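Local coordinates for protein dITP/XTP pyrophosphatase (Coxiella burnetii, PDB 3TQU) that probably hydrolyses non-canonical purine nucleoside triphosphates such as XTP, dITP and ITP to monophosphate and diphosphate, clearing them from the nucleotide pool, at residues A[5-10]-A[29-34]; A[48-53]-A[122-127]; A[100-105]-A[157-162]; A[141-146]-A[186-191]. All blocks are in the same frame, centred on the assembly; numbering follows the deposited sequence.

Contact 1 (A[5-10]-A[29-34]); sequences LEIVLA and IKFIPQ
Ile-7 swings CG1 anti to its carbonyl carbon (chi1 -56°), which leaves CG2 facing the ring of Phe-31; that ring, with its own CG anti to the carbonyl carbon (chi1 -77°), runs alongside in the same direction. Ile-7 CG2 comes 3.6 Å from Phe-31 CE1, while Ile-7 CD1 reaches across to Ile-29 CG2 at 3.8 Å. Leu-5 and Ile-29 extend the same apolar face, Leu-5 CD2 lying 3.9 Å from Ile-29 CD1, and Leu-9 CD1 closes it beyond the ring. The backbones run parallel and in register, joined by hydrogen bonds. Lys-30 N binds Leu-5 O at 2.8 Å, Ile-7 uses both its N and its O, to Lys-30 O and Ile-32 N, and the series ends with Leu-9 O accepting from Gln-34 N at 2.8 Å. On the other face Glu-6 OE2 stays 4.6 Å from Lys-30 NZ, too long for a salt bridge. The pair belongs to a beta-alpha-beta unit: strand 29-33 is outermost in the chain's sheet, helix 14-23 covers Leu-9 and Phe-31 through Leu-17, helix 49-64 meets Val-8 on the other face, and strand 68-77 flanks strand 5-9.

Contact 2 (A[48-53]-A[122-127]); sequences TFVENA and HCVIAL
Phe-49 and His-122 hold their rings nearly parallel, planes 21° apart, but slid so far past each other that they barely overlap, centroids 5.8 Å apart. The closer approach is Phe-49 CE2 to His-122 CB, at 3.7 Å, so the phenyl ring rests against the root of the histidine. The imidazole is fixed at both nitrogens by bonds to His-140 and Thr-76. Two residues along the strand, on the same face, Val-124 splits its two methyls: CG2 meets Phe-49 CB at 3.7 Å, and CG1, anti to the backbone N (chi1 -179°), lies against Val-50 CB at 3.8 Å. Farther on, Ala-53 and Ala-126 face each other, CB to CB 3.8 Å, which lets helix and strand come close. Glu-51 N donates to Thr-48 OG1 at 3.1 Å in the capping box that starts the helix, with a weak return bond from Thr-48 N to Glu-51 OE1. Helix 49-64 packs on one face of the central sheet in the alpha/beta fold of the HAM1 family, its first turn, 49-53, running at 35° to strand segment 122-127. This turn borders the metal site: Asn-52 bonds Asp-72, which with Glu-44 binds calcium here.

Contact 3 (A[100-105]-A[157-162]); sequences ERIQKV and FGYDPI
Apolar contacts carry this junction, and Ile-102 is its middle, touching the loop with both branches. Its CG2 slides past Ile-162 CG2 in the opposite direction, at 3.6 Å, while its CD1 reaches Pro-161 CG at 3.8 Å, the two side chains crossing at about a right angle. Val-105, one turn on, divides its methyls in the same way: CG1 meets Ile-162 CD1 at 3.7 Å and CG2 leans on Tyr-159 CE1 at 3.5 Å. Ile-162 holds CG1 between its backbone N and carbonyl carbon (chi1 58°), a setting that sends CD1 to the helix side.

The mixed contacts surround Tyr-159. The ring offers its edge to the carbonyl oxygen of Arg-101, which lies in the ring plane, and the arginine crosses the phenol at about a right angle, with Arg-101 CB 3.5 Å from Tyr-159 OH. The hydroxyl bonds Ser-88 O, and the guanidinium pairs with Asp-98, one turn back on its own helix.

No hydrogen bond joins residues 100-105 to 157-162 directly, but Gly-158 N bonds Asp-98 OD2 at the start of the same helix. Residues 157-160 make a type II' turn, closed by Asp-160 N to Phe-157 O at 3.1 Å, and Phe-157 N also binds Asp-160 OD2 at 3.0 Å, from above the carboxylate plane. Asp-160 has a second partner in Lys-180, also a predicted substrate-binding residue. Residues 157-160 are predicted to bind the substrate, so helix 98-112 backs what is probably a nucleotide-binding loop of the HAM1 pyrophosphatase fold.

Contact 4 (A[141-146]-A[186-191]); sequences GVWEGE and RGQALE
Gln-188 reaches strand 141-146 from the helix with CG anti to its own carbonyl carbon (chi1 -66°) and the chain extended beyond it, a conformation that lays the amide beside the peptide of Val-142. The last torsion, chi3 71°, turns the amide across the chain and puts NE2 2.9 Å from Val-142 O; at 125° at the hydrogen the bond is bent and weak. NE2 also has weak bonds to Ile-183 O and Ser-184 O just before the helix segment, so three carbonyls share this one amide nitrogen. The oxygen end works through a water, which donates to Gln-188 OE1 at 2.7 Å and accepts from Val-142 N at 2.8 Å. Direct bond and water together let one side chain serve both the C=O and the N-H of a single strand residue.

Trp-143 CB borders the amide, 4.2 Å from Gln-188 NE2, while the indole meets Phe-163. Close approach is possible because Gly-141 brings no side chain: its CA is 4.3 Å from Ala-189 CA, and Ala-189 CB sits 3.9 Å from Gly-141 N. Segments 141-146 and 186-191 run roughly antiparallel, helix 185-199 packing on the central sheet as in the alpha/beta fold of HAM1 enzymes; Arg-186, predicted to bind substrate, lies in its first turn.

Contacts 1, 2 and 4 share one mixed sheet; contact 3 joins helix 98-112 to the loop before strand 163-165. Contact 1 supplies the edge strand 29-33 and its neighbour 5-9, contact 2 packs helix 49-64 on strand 118-128, and contact 4 packs helix 185-199 on the next strand, 137-147. Contacts 2 and 4, centres 13 Å apart, touch through a probable backbone bond, Cys-123 O to Gly-141 N at 2.8 Å. Ile-7 CG2 of contact 1 packs on Leu-127 CD1 of contact 2. Contact 3 lies about 31 Å from contact 1 between centres. Contact 1 closes first along the chain; contact 3 alternates with 2 and 4, so metal-site and predicted substrate-binding segments come from interleaved parts of the chain.

Contact 1 (A[5-10]-A[29-34])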
loop_
_atom_site.group_PDB
_atom_site.type_symbol
_atom_site.label_atom_id
_atom_site.label_comp_id
_atom_site.label_asym_id
_atom_site.label_seq_id
_atom_site.Cartn_x
_atom_site.Cartn_y
_atom_site.Cartn_z
ATOM N N LEU A 5 -4.669 -23.322 -6.546
ATOM C CA LEU A 5 -5.107 -22.036 -6.018
ATOM C C LEU A 5 -5.727 -21.203 -7.134
ATOM O O LEU A 5 -5.115 -21.009 -8.184
ATOM C CB LEU A 5 -3.922 -21.289 -5.401
ATOM C CG LEU A 5 -4.187 -19.899 -4.817
ATOM C CD1 LEU A 5 -5.292 -19.948 -3.772
ATOM C CD2 LEU A 5 -2.913 -19.323 -4.227
ATOM N N GLU A 6 -6.944 -20.719 -6.906
ATOM C CA GLU A 6 -7.636 -19.884 -7.882
ATOM C C GLU A 6 -7.682 -18.425 -7.437
ATOM O O GLU A 6 -8.185 -18.113 -6.357
ATOM C CB GLU A 6 -9.059 -20.395 -8.112
ATOM C CG GLU A 6 -9.140 -21.744 -8.806
ATOM C CD GLU A 6 -10.570 -22.160 -9.092
ATOM O OE1 GLU A 6 -11.440 -21.953 -8.218
ATOM O OE2 GLU A 6 -10.829 -22.685 -10.195
ATOM N N ILE A 7 -7.156 -17.534 -8.271
ATOM C CA ILE A 7 -7.204 -16.106 -7.980
ATOM C C ILE A 7 -7.852 -15.350 -9.133
ATOM O O ILE A 7 -7.501 -15.552 -10.290
ATOM C CB ILE A 7 -5.799 -15.531 -7.708
ATOM C CG1 ILE A 7 -5.117 -16.295 -6.569
ATOM C CG2 ILE A 7 -5.884 -14.050 -7.362
ATOM C CD1 ILE A 7 -3.686 -15.863 -6.315
ATOM N N VAL A 8 -8.806 -14.485 -8.810
ATOM C CA VAL A 8 -9.498 -13.702 -9.826
ATOM C C VAL A 8 -8.695 -12.465 -10.202
ATOM O O VAL A 8 -8.212 -11.742 -9.332
ATOM C CB VAL A 8 -10.897 -13.260 -9.346
ATOM C CG1 VAL A 8 -11.520 -12.293 -10.345
ATOM C CG2 VAL A 8 -11.794 -14.469 -9.136
ATOM N N LEU A 9 -8.556 -12.234 -11.503
ATOM C CA LEU A 9 -7.902 -11.042 -12.017
ATOM C C LEU A 9 -8.969 -10.024 -12.397
ATOM O O LEU A 9 -9.830 -10.305 -13.229
ATOM C CB LEU A 9 -7.058 -11.395 -13.246
ATOM C CG LEU A 9 -5.990 -10.386 -13.682
ATOM C CD1 LEU A 9 -4.884 -10.293 -12.637
ATOM C CD2 LEU A 9 -5.406 -10.779 -15.031
ATOM N N ALA A 10 -8.918 -8.844 -11.789
ATOM C CA ALA A 10 -9.937 -7.828 -12.033
ATOM C C ALA A 10 -9.854 -7.238 -13.444
ATOM O O ALA A 10 -10.851 -6.766 -13.988
ATOM C CB ALA A 10 -9.849 -6.725 -10.983
ATOM N N ILE A 29 -0.953 -21.990 -9.484
ATOM C CA ILE A 29 -1.964 -20.949 -9.356
ATOM C C ILE A 29 -2.631 -20.687 -10.701
ATOM O O ILE A 29 -1.965 -20.641 -11.738
ATOM C CB ILE A 29 -1.364 -19.632 -8.831
ATOM C CG1 ILE A 29 -0.674 -19.858 -7.484
ATOM C CG2 ILE A 29 -2.444 -18.569 -8.703
ATOM C CD1 ILE A 29 -0.145 -18.590 -6.852
ATOM N N LYS A 30 -3.949 -20.518 -10.678
ATOM C CA LYS A 30 -4.703 -20.239 -11.890
ATOM C C LYS A 30 -5.431 -18.909 -11.768
ATOM O O LYS A 30 -6.288 -18.738 -10.899
ATOM C CB LYS A 30 -5.714 -21.353 -12.164
ATOM C CG LYS A 30 -6.593 -21.111 -13.385
ATOM C CD LYS A 30 -7.716 -22.135 -13.465
ATOM C CE LYS A 30 -7.170 -23.552 -13.531
ATOM N NZ LYS A 30 -8.259 -24.570 -13.491
ATOM N N PHE A 31 -5.088 -17.966 -12.639
ATOM C CA PHE A 31 -5.773 -16.682 -12.651
ATOM C C PHE A 31 -6.986 -16.704 -13.575
ATOM O O PHE A 31 -6.911 -17.175 -14.710
ATOM C CB PHE A 31 -4.811 -15.560 -13.032
ATOM C CG PHE A 31 -3.907 -15.146 -11.910
ATOM C CD1 PHE A 31 -4.266 -14.114 -11.061
ATOM C CD2 PHE A 31 -2.712 -15.808 -11.686
ATOM C CE1 PHE A 31 -3.436 -13.735 -10.016
ATOM C CE2 PHE A 31 -1.885 -15.436 -10.643
ATOM C CZ PHE A 31 -2.248 -14.400 -9.809
ATOM N N ILE A 32 -8.103 -16.193 -13.072
ATOM C CA ILE A 32 -9.344 -16.162 -13.826
ATOM C C ILE A 32 -9.841 -14.729 -13.933
ATOM O O ILE A 32 -10.105 -14.083 -12.918
ATOM C CB ILE A 32 -10.425 -17.009 -13.138
ATOM C CG1 ILE A 32 -9.897 -18.419 -12.859
ATOM C CG2 ILE A 32 -11.694 -17.041 -13.982
ATOM C CD1 ILE A 32 -10.857 -19.283 -12.080
ATOM N N PRO A 33 -9.961 -14.216 -15.164
ATOM C CA PRO A 33 -10.459 -12.852 -15.358
ATOM C C PRO A 33 -11.847 -12.708 -14.741
ATOM O O PRO A 33 -12.651 -13.640 -14.821
ATOM C CB PRO A 33 -10.530 -12.719 -16.886
ATOM C CG PRO A 33 -9.549 -13.725 -17.401
ATOM C CD PRO A 33 -9.618 -14.874 -16.436
ATOM N N GLN A 34 -12.123 -11.565 -14.123
ATOM C CA GLN A 34 -13.405 -11.371 -13.458
ATOM C C GLN A 34 -14.562 -11.511 -14.438
ATOM O O GLN A 34 -15.678 -11.838 -14.046
ATOM C CB GLN A 34 -13.463 -10.021 -12.739
ATOM C CG GLN A 34 -13.453 -8.807 -13.649
ATOM C CD GLN A 34 -13.505 -7.509 -12.871
ATOM O OE1 GLN A 34 -13.220 -7.480 -11.672
ATOM N NE2 GLN A 34 -13.873 -6.426 -13.546
#

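Contact 2 (A[48-53]-A[122-127])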
loop_
_atom_site.group_PDB
_atom_site.type_symbol
_atom_site.label_atom_id
_atom_site.label_comp_id
_atom_site.label_asym_id
_atom_site.label_seq_id
_atom_site.Cartn_x
_atom_site.Cartn_y
_atom_site.Cartn_z
ATOM N N THR A 48 -5.057 7.813 -5.149
ATOM C CA THR A 48 -3.783 7.106 -5.252
ATOM C C THR A 48 -3.975 5.801 -6.012
ATOM O O THR A 48 -5.066 5.228 -6.008
ATOM C CB THR A 48 -3.218 6.746 -3.871
ATOM O OG1 THR A 48 -4.126 5.860 -3.202
ATOM C CG2 THR A 48 -3.007 7.994 -3.028
ATOM N N PHE A 49 -2.910 5.323 -6.647
ATOM C CA PHE A 49 -2.960 4.045 -7.348
ATOM C C PHE A 49 -3.366 2.928 -6.392
ATOM O O PHE A 49 -4.187 2.071 -6.730
ATOM C CB PHE A 49 -1.614 3.720 -8.004
ATOM C CG PHE A 49 -1.115 4.794 -8.927
ATOM C CD1 PHE A 49 -1.825 5.127 -10.072
ATOM C CD2 PHE A 49 0.070 5.466 -8.656
ATOM C CE1 PHE A 49 -1.369 6.119 -10.922
ATOM C CE2 PHE A 49 0.529 6.455 -9.504
ATOM C CZ PHE A 49 -0.190 6.782 -10.639
ATOM N N VAL A 50 -2.804 2.946 -5.187
ATOM C CA VAL A 50 -3.079 1.884 -4.228
ATOM C C VAL A 50 -4.564 1.827 -3.865
ATOM O O VAL A 50 -5.135 0.748 -3.742
ATOM C CB VAL A 50 -2.209 2.007 -2.959
ATOM C CG1 VAL A 50 -2.456 3.333 -2.270
ATOM C CG2 VAL A 50 -2.482 0.850 -2.017
ATOM N N GLU A 51 -5.193 2.989 -3.713
ATOM C CA GLU A 51 -6.626 3.036 -3.427
ATOM C C GLU A 51 -7.467 2.411 -4.542
ATOM O O GLU A 51 -8.438 1.698 -4.279
ATOM C CB GLU A 51 -7.082 4.473 -3.157
ATOM C CG GLU A 51 -6.720 4.968 -1.761
ATOM C CD GLU A 51 -6.975 6.449 -1.581
ATOM O OE1 GLU A 51 -6.412 7.241 -2.360
ATOM O OE2 GLU A 51 -7.739 6.821 -0.666
ATOM N N ASN A 52 -7.101 2.685 -5.786
ATOM C CA ASN A 52 -7.829 2.129 -6.919
ATOM C C ASN A 52 -7.592 0.628 -7.055
ATOM O O ASN A 52 -8.516 -0.135 -7.349
ATOM C CB ASN A 52 -7.465 2.865 -8.209
ATOM C CG ASN A 52 -8.066 4.257 -8.271
ATOM O OD1 ASN A 52 -9.174 4.488 -7.782
ATOM N ND2 ASN A 52 -7.339 5.194 -8.872
ATOM N N ALA A 53 -6.352 0.210 -6.823
ATOM C CA ALA A 53 -6.006 -1.205 -6.858
ATOM C C ALA A 53 -6.849 -1.977 -5.851
ATOM O O ALA A 53 -7.374 -3.049 -6.156
ATOM C CB ALA A 53 -4.518 -1.401 -6.574
ATOM N N HIS A 122 4.424 4.203 -12.273
ATOM C CA HIS A 122 4.109 3.448 -11.067
ATOM C C HIS A 122 3.149 2.317 -11.380
ATOM O O HIS A 122 2.204 2.490 -12.154
ATOM C CB HIS A 122 3.474 4.353 -10.009
ATOM C CG HIS A 122 4.378 5.434 -9.517
ATOM N ND1 HIS A 122 5.070 5.342 -8.327
ATOM C CD2 HIS A 122 4.710 6.633 -10.053
ATOM C CE1 HIS A 122 5.785 6.439 -8.151
ATOM N NE2 HIS A 122 5.584 7.239 -9.184
ATOM N N CYS A 123 3.387 1.160 -10.770
ATOM C CA CYS A 123 2.432 0.065 -10.816
ATOM C C CYS A 123 2.197 -0.458 -9.408
ATOM O O CYS A 123 3.132 -0.906 -8.741
ATOM C CB CYS A 123 2.930 -1.072 -11.704
ATOM S SG CYS A 123 1.845 -2.523 -11.674
ATOM N N VAL A 124 0.950 -0.396 -8.957
ATOM C CA VAL A 124 0.609 -0.892 -7.634
ATOM C C VAL A 124 -0.356 -2.053 -7.776
ATOM O O VAL A 124 -1.436 -1.907 -8.350
ATOM C CB VAL A 124 -0.031 0.200 -6.755
ATOM C CG1 VAL A 124 -0.352 -0.356 -5.360
ATOM C CG2 VAL A 124 0.887 1.408 -6.652
ATOM N N ILE A 125 0.054 -3.205 -7.262
ATOM C CA ILE A 125 -0.755 -4.411 -7.290
ATOM C C ILE A 125 -1.305 -4.668 -5.897
ATOM O O ILE A 125 -0.581 -4.563 -4.904
ATOM C CB ILE A 125 0.089 -5.625 -7.741
ATOM C CG1 ILE A 125 0.566 -5.425 -9.179
ATOM C CG2 ILE A 125 -0.702 -6.924 -7.608
ATOM C CD1 ILE A 125 1.494 -6.515 -9.683
ATOM N N ALA A 126 -2.591 -4.982 -5.822
ATOM C CA ALA A 126 -3.199 -5.371 -4.559
ATOM C C ALA A 126 -3.779 -6.770 -4.685
ATOM O O ALA A 126 -4.509 -7.063 -5.631
ATOM C CB ALA A 126 -4.277 -4.376 -4.147
ATOM N N LEU A 127 -3.433 -7.633 -3.737
ATOM C CA LEU A 127 -3.995 -8.977 -3.674
ATOM C C LEU A 127 -4.788 -9.138 -2.383
ATOM O O LEU A 127 -4.233 -9.028 -1.288
ATOM C CB LEU A 127 -2.879 -10.021 -3.739
ATOM C CG LEU A 127 -3.304 -11.478 -3.564
ATOM C CD1 LEU A 127 -4.407 -11.829 -4.549
ATOM C CD2 LEU A 127 -2.111 -12.418 -3.716
#

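Contact 3 (A[100-105]-A[157-162])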
loop_
_atom_site.group_PDB
_atom_site.type_symbol
_atom_site.label_atom_id
_atom_site.label_comp_id
_atom_site.label_asym_id
_atom_site.label_seq_id
_atom_site.Cartn_x
_atom_site.Cartn_y
_atom_site.Cartn_z
ATOM N N GLU A 100 -2.909 12.031 -28.343
ATOM C CA GLU A 100 -3.445 13.256 -27.762
ATOM C C GLU A 100 -2.903 13.487 -26.356
ATOM O O GLU A 100 -2.501 14.598 -26.011
ATOM C CB GLU A 100 -4.972 13.206 -27.714
ATOM C CG GLU A 100 -5.650 13.304 -29.065
ATOM C CD GLU A 100 -7.160 13.307 -28.946
ATOM O OE1 GLU A 100 -7.729 14.377 -28.643
ATOM O OE2 GLU A 100 -7.777 12.239 -29.142
ATOM N N ARG A 101 -2.907 12.432 -25.546
ATOM C CA ARG A 101 -2.406 12.513 -24.179
ATOM C C ARG A 101 -0.929 12.897 -24.147
ATOM O O ARG A 101 -0.503 13.691 -23.306
ATOM C CB ARG A 101 -2.634 11.190 -23.439
ATOM C CG ARG A 101 -4.078 10.969 -23.006
ATOM C CD ARG A 101 -4.262 9.632 -22.300
ATOM N NE ARG A 101 -4.368 8.527 -23.248
ATOM C CZ ARG A 101 -5.499 8.167 -23.848
ATOM N NH1 ARG A 101 -6.623 8.827 -23.597
ATOM N NH2 ARG A 101 -5.506 7.150 -24.700
ATOM N N ILE A 102 -0.153 12.327 -25.064
ATOM C CA ILE A 102 1.264 12.650 -25.182
ATOM C C ILE A 102 1.445 14.142 -25.444
ATOM O O ILE A 102 2.317 14.786 -24.857
ATOM C CB ILE A 102 1.931 11.846 -26.314
ATOM C CG1 ILE A 102 2.083 10.381 -25.901
ATOM C CG2 ILE A 102 3.283 12.437 -26.663
ATOM C CD1 ILE A 102 2.421 9.453 -27.042
ATOM N N GLN A 103 0.610 14.689 -26.321
ATOM C CA GLN A 103 0.698 16.103 -26.665
ATOM C C GLN A 103 0.319 17.006 -25.499
ATOM O O GLN A 103 0.920 18.063 -25.306
ATOM C CB GLN A 103 -0.157 16.419 -27.894
ATOM C CG GLN A 103 0.476 15.959 -29.194
ATOM C CD GLN A 103 1.849 16.566 -29.409
ATOM O OE1 GLN A 103 2.046 17.764 -29.208
ATOM N NE2 GLN A 103 2.811 15.738 -29.806
ATOM N N LYS A 104 -0.676 16.595 -24.720
ATOM C CA LYS A 104 -1.092 17.386 -23.568
ATOM C C LYS A 104 0.005 17.426 -22.506
ATOM O O LYS A 104 0.247 18.463 -21.889
ATOM C CB LYS A 104 -2.403 16.861 -22.982
ATOM C CG LYS A 104 -2.967 17.742 -21.876
ATOM C CD LYS A 104 -4.488 17.750 -21.889
ATOM C CE LYS A 104 -5.046 18.714 -20.850
ATOM N NZ LYS A 104 -4.672 18.329 -19.459
ATOM N N VAL A 105 0.672 16.296 -22.298
ATOM C CA VAL A 105 1.795 16.249 -21.369
ATOM C C VAL A 105 2.928 17.158 -21.835
ATOM O O VAL A 105 3.504 17.904 -21.041
ATOM C CB VAL A 105 2.320 14.816 -21.188
ATOM C CG1 VAL A 105 3.736 14.830 -20.624
ATOM C CG2 VAL A 105 1.383 14.028 -20.286
ATOM N N PHE A 157 2.849 1.424 -25.708
ATOM C CA PHE A 157 1.578 2.132 -25.799
ATOM C C PHE A 157 1.596 3.329 -24.863
ATOM O O PHE A 157 2.549 3.521 -24.108
ATOM C CB PHE A 157 0.425 1.206 -25.409
ATOM C CG PHE A 157 0.483 0.738 -23.982
ATOM C CD1 PHE A 157 -0.149 1.452 -22.974
ATOM C CD2 PHE A 157 1.182 -0.410 -23.643
ATOM C CE1 PHE A 157 -0.089 1.027 -21.659
ATOM C CE2 PHE A 157 1.247 -0.839 -22.331
ATOM C CZ PHE A 157 0.609 -0.122 -21.337
ATOM N N GLY A 158 0.537 4.128 -24.906
ATOM C CA GLY A 158 0.404 5.249 -23.996
ATOM C C GLY A 158 1.570 6.215 -24.069
ATOM O O GLY A 158 1.976 6.633 -25.155
ATOM N N TYR A 159 2.111 6.562 -22.905
ATOM C CA TYR A 159 3.158 7.575 -22.807
ATOM C C TYR A 159 4.553 7.034 -23.118
ATOM O O TYR A 159 5.536 7.765 -23.027
ATOM C CB TYR A 159 3.154 8.213 -21.416
ATOM C CG TYR A 159 1.876 8.946 -21.069
ATOM C CD1 TYR A 159 1.572 10.168 -21.656
ATOM C CD2 TYR A 159 0.981 8.423 -20.146
ATOM C CE1 TYR A 159 0.402 10.844 -21.340
ATOM C CE2 TYR A 159 -0.189 9.094 -19.821
ATOM C CZ TYR A 159 -0.472 10.303 -20.421
ATOM O OH TYR A 159 -1.634 10.969 -20.099
ATOM N N ASP A 160 4.635 5.761 -23.489
ATOM C CA ASP A 160 5.925 5.132 -23.774
ATOM C C ASP A 160 6.851 5.945 -24.690
ATOM O O ASP A 160 8.053 6.028 -24.432
ATOM C CB ASP A 160 5.737 3.714 -24.326
ATOM C CG ASP A 160 5.361 2.716 -23.249
ATOM O OD1 ASP A 160 5.458 3.069 -22.053
ATOM O OD2 ASP A 160 4.985 1.575 -23.596
ATOM N N PRO A 161 6.301 6.546 -25.762
ATOM C CA PRO A 161 7.143 7.302 -26.699
ATOM C C PRO A 161 7.849 8.523 -26.095
ATOM O O PRO A 161 8.853 8.958 -26.656
ATOM C CB PRO A 161 6.153 7.745 -27.784
ATOM C CG PRO A 161 5.058 6.736 -27.725
ATOM C CD PRO A 161 4.924 6.399 -26.266
ATOM N N ILE A 162 7.346 9.070 -24.990
ATOM C CA ILE A 162 8.002 10.226 -24.374
ATOM C C ILE A 162 8.655 9.917 -23.027
ATOM O O ILE A 162 9.119 10.824 -22.337
ATOM C CB ILE A 162 7.051 11.437 -24.204
ATOM C CG1 ILE A 162 5.830 11.057 -23.362
ATOM C CG2 ILE A 162 6.647 11.999 -25.563
ATOM C CD1 ILE A 162 4.924 12.237 -23.038
#

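Contact 4 (A[141-146]-A[186-191])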
loop_
_atom_site.group_PDB
_atom_site.type_symbol
_atom_site.label_atom_id
_atom_site.label_comp_id
_atom_site.label_asym_id
_atom_site.label_seq_id
_atom_site.Cartn_x
_atom_site.Cartn_y
_atom_site.Cartn_z
ATOM N N GLY A 141 5.726 -1.081 -7.782
ATOM C CA GLY A 141 6.837 -0.959 -8.710
ATOM C C GLY A 141 7.007 0.470 -9.191
ATOM O O GLY A 141 6.027 1.143 -9.532
ATOM N N VAL A 142 8.251 0.936 -9.215
ATOM C CA VAL A 142 8.549 2.296 -9.636
ATOM C C VAL A 142 9.645 2.318 -10.692
ATOM O O VAL A 142 10.700 1.708 -10.524
ATOM C CB VAL A 142 8.976 3.184 -8.444
ATOM C CG1 VAL A 142 9.345 4.581 -8.929
ATOM C CG2 VAL A 142 7.867 3.250 -7.409
ATOM N N TRP A 143 9.386 3.033 -11.780
ATOM C CA TRP A 143 10.331 3.139 -12.880
ATOM C C TRP A 143 10.633 4.615 -13.127
ATOM O O TRP A 143 9.770 5.358 -13.591
ATOM C CB TRP A 143 9.725 2.496 -14.130
ATOM C CG TRP A 143 10.700 2.196 -15.222
ATOM C CD1 TRP A 143 12.061 2.114 -15.116
ATOM C CD2 TRP A 143 10.387 1.930 -16.596
ATOM N NE1 TRP A 143 12.612 1.812 -16.340
ATOM C CE2 TRP A 143 11.608 1.696 -17.262
ATOM C CE3 TRP A 143 9.195 1.866 -17.324
ATOM C CZ2 TRP A 143 11.667 1.407 -18.626
ATOM C CZ3 TRP A 143 9.258 1.579 -18.678
ATOM C CH2 TRP A 143 10.486 1.354 -19.314
ATOM N N GLU A 144 11.855 5.038 -12.808
ATOM C CA GLU A 144 12.249 6.444 -12.934
ATOM C C GLU A 144 12.844 6.780 -14.303
ATOM O O GLU A 144 13.663 6.034 -14.835
ATOM C CB GLU A 144 13.250 6.818 -11.836
ATOM C CG GLU A 144 12.762 6.531 -10.424
ATOM C CD GLU A 144 13.792 6.891 -9.369
ATOM O OE1 GLU A 144 14.865 7.409 -9.739
ATOM O OE2 GLU A 144 13.531 6.655 -8.170
ATOM N N GLY A 145 12.437 7.913 -14.864
ATOM C CA GLY A 145 12.977 8.365 -16.132
ATOM C C GLY A 145 12.791 9.853 -16.346
ATOM O O GLY A 145 12.708 10.621 -15.389
ATOM N N GLU A 146 12.728 10.259 -17.611
ATOM C CA GLU A 146 12.559 11.661 -17.970
ATOM C C GLU A 146 11.588 11.770 -19.131
ATOM O O GLU A 146 11.486 10.854 -19.947
ATOM C CB GLU A 146 13.898 12.278 -18.380
ATOM C CG GLU A 146 14.979 12.202 -17.318
ATOM C CD GLU A 146 16.313 12.717 -17.817
ATOM O OE1 GLU A 146 16.392 13.119 -18.998
ATOM O OE2 GLU A 146 17.283 12.717 -17.031
ATOM N N ARG A 186 5.753 -2.260 -14.102
ATOM C CA ARG A 186 4.982 -3.495 -14.033
ATOM C C ARG A 186 5.889 -4.687 -13.760
ATOM O O ARG A 186 5.587 -5.524 -12.911
ATOM C CB ARG A 186 4.191 -3.725 -15.322
ATOM C CG ARG A 186 2.955 -2.852 -15.467
ATOM C CD ARG A 186 2.087 -3.322 -16.631
ATOM N NE ARG A 186 1.848 -4.763 -16.581
ATOM C CZ ARG A 186 0.939 -5.351 -15.806
ATOM N NH1 ARG A 186 0.172 -4.627 -15.002
ATOM N NH2 ARG A 186 0.798 -6.671 -15.832
ATOM N N GLY A 187 7.001 -4.765 -14.486
ATOM C CA GLY A 187 7.958 -5.835 -14.280
ATOM C C GLY A 187 8.403 -5.928 -12.830
ATOM O O GLY A 187 8.480 -7.019 -12.264
ATOM N N GLN A 188 8.695 -4.780 -12.225
ATOM C CA GLN A 188 9.159 -4.742 -10.840
ATOM C C GLN A 188 8.057 -5.152 -9.862
ATOM O O GLN A 188 8.296 -5.925 -8.933
ATOM C CB GLN A 188 9.713 -3.355 -10.492
ATOM C CG GLN A 188 10.984 -3.000 -11.252
ATOM C CD GLN A 188 11.445 -1.573 -11.015
ATOM O OE1 GLN A 188 11.913 -1.229 -9.930
ATOM N NE2 GLN A 188 11.320 -0.735 -12.036
ATOM N N ALA A 189 6.851 -4.638 -10.071
ATOM C CA ALA A 189 5.722 -5.032 -9.241
ATOM C C ALA A 189 5.506 -6.541 -9.336
ATOM O O ALA A 189 5.341 -7.223 -8.322
ATOM C CB ALA A 189 4.466 -4.280 -9.658
ATOM N N LEU A 190 5.528 -7.062 -10.560
ATOM C CA LEU A 190 5.288 -8.483 -10.786
ATOM C C LEU A 190 6.351 -9.364 -10.130
ATOM O O LEU A 190 6.040 -10.437 -9.612
ATOM C CB LEU A 190 5.187 -8.786 -12.284
ATOM C CG LEU A 190 3.924 -8.282 -12.984
ATOM C CD1 LEU A 190 3.975 -8.560 -14.479
ATOM C CD2 LEU A 190 2.694 -8.922 -12.368
ATOM N N GLU A 191 7.602 -8.916 -10.151
ATOM C CA GLU A 191 8.671 -9.686 -9.524
ATOM C C GLU A 191 8.525 -9.691 -8.001
ATOM O O GLU A 191 8.808 -10.695 -7.353
ATOM C CB GLU A 191 10.056 -9.191 -9.959
ATOM C CG GLU A 191 10.369 -7.749 -9.611
ATOM C CD GLU A 191 11.055 -7.595 -8.263
ATOM O OE1 GLU A 191 11.335 -6.443 -7.872
ATOM O OE2 GLU A 191 11.321 -8.621 -7.599
HETATM O O HOH W 1 10.157 -0.641 -7.930
#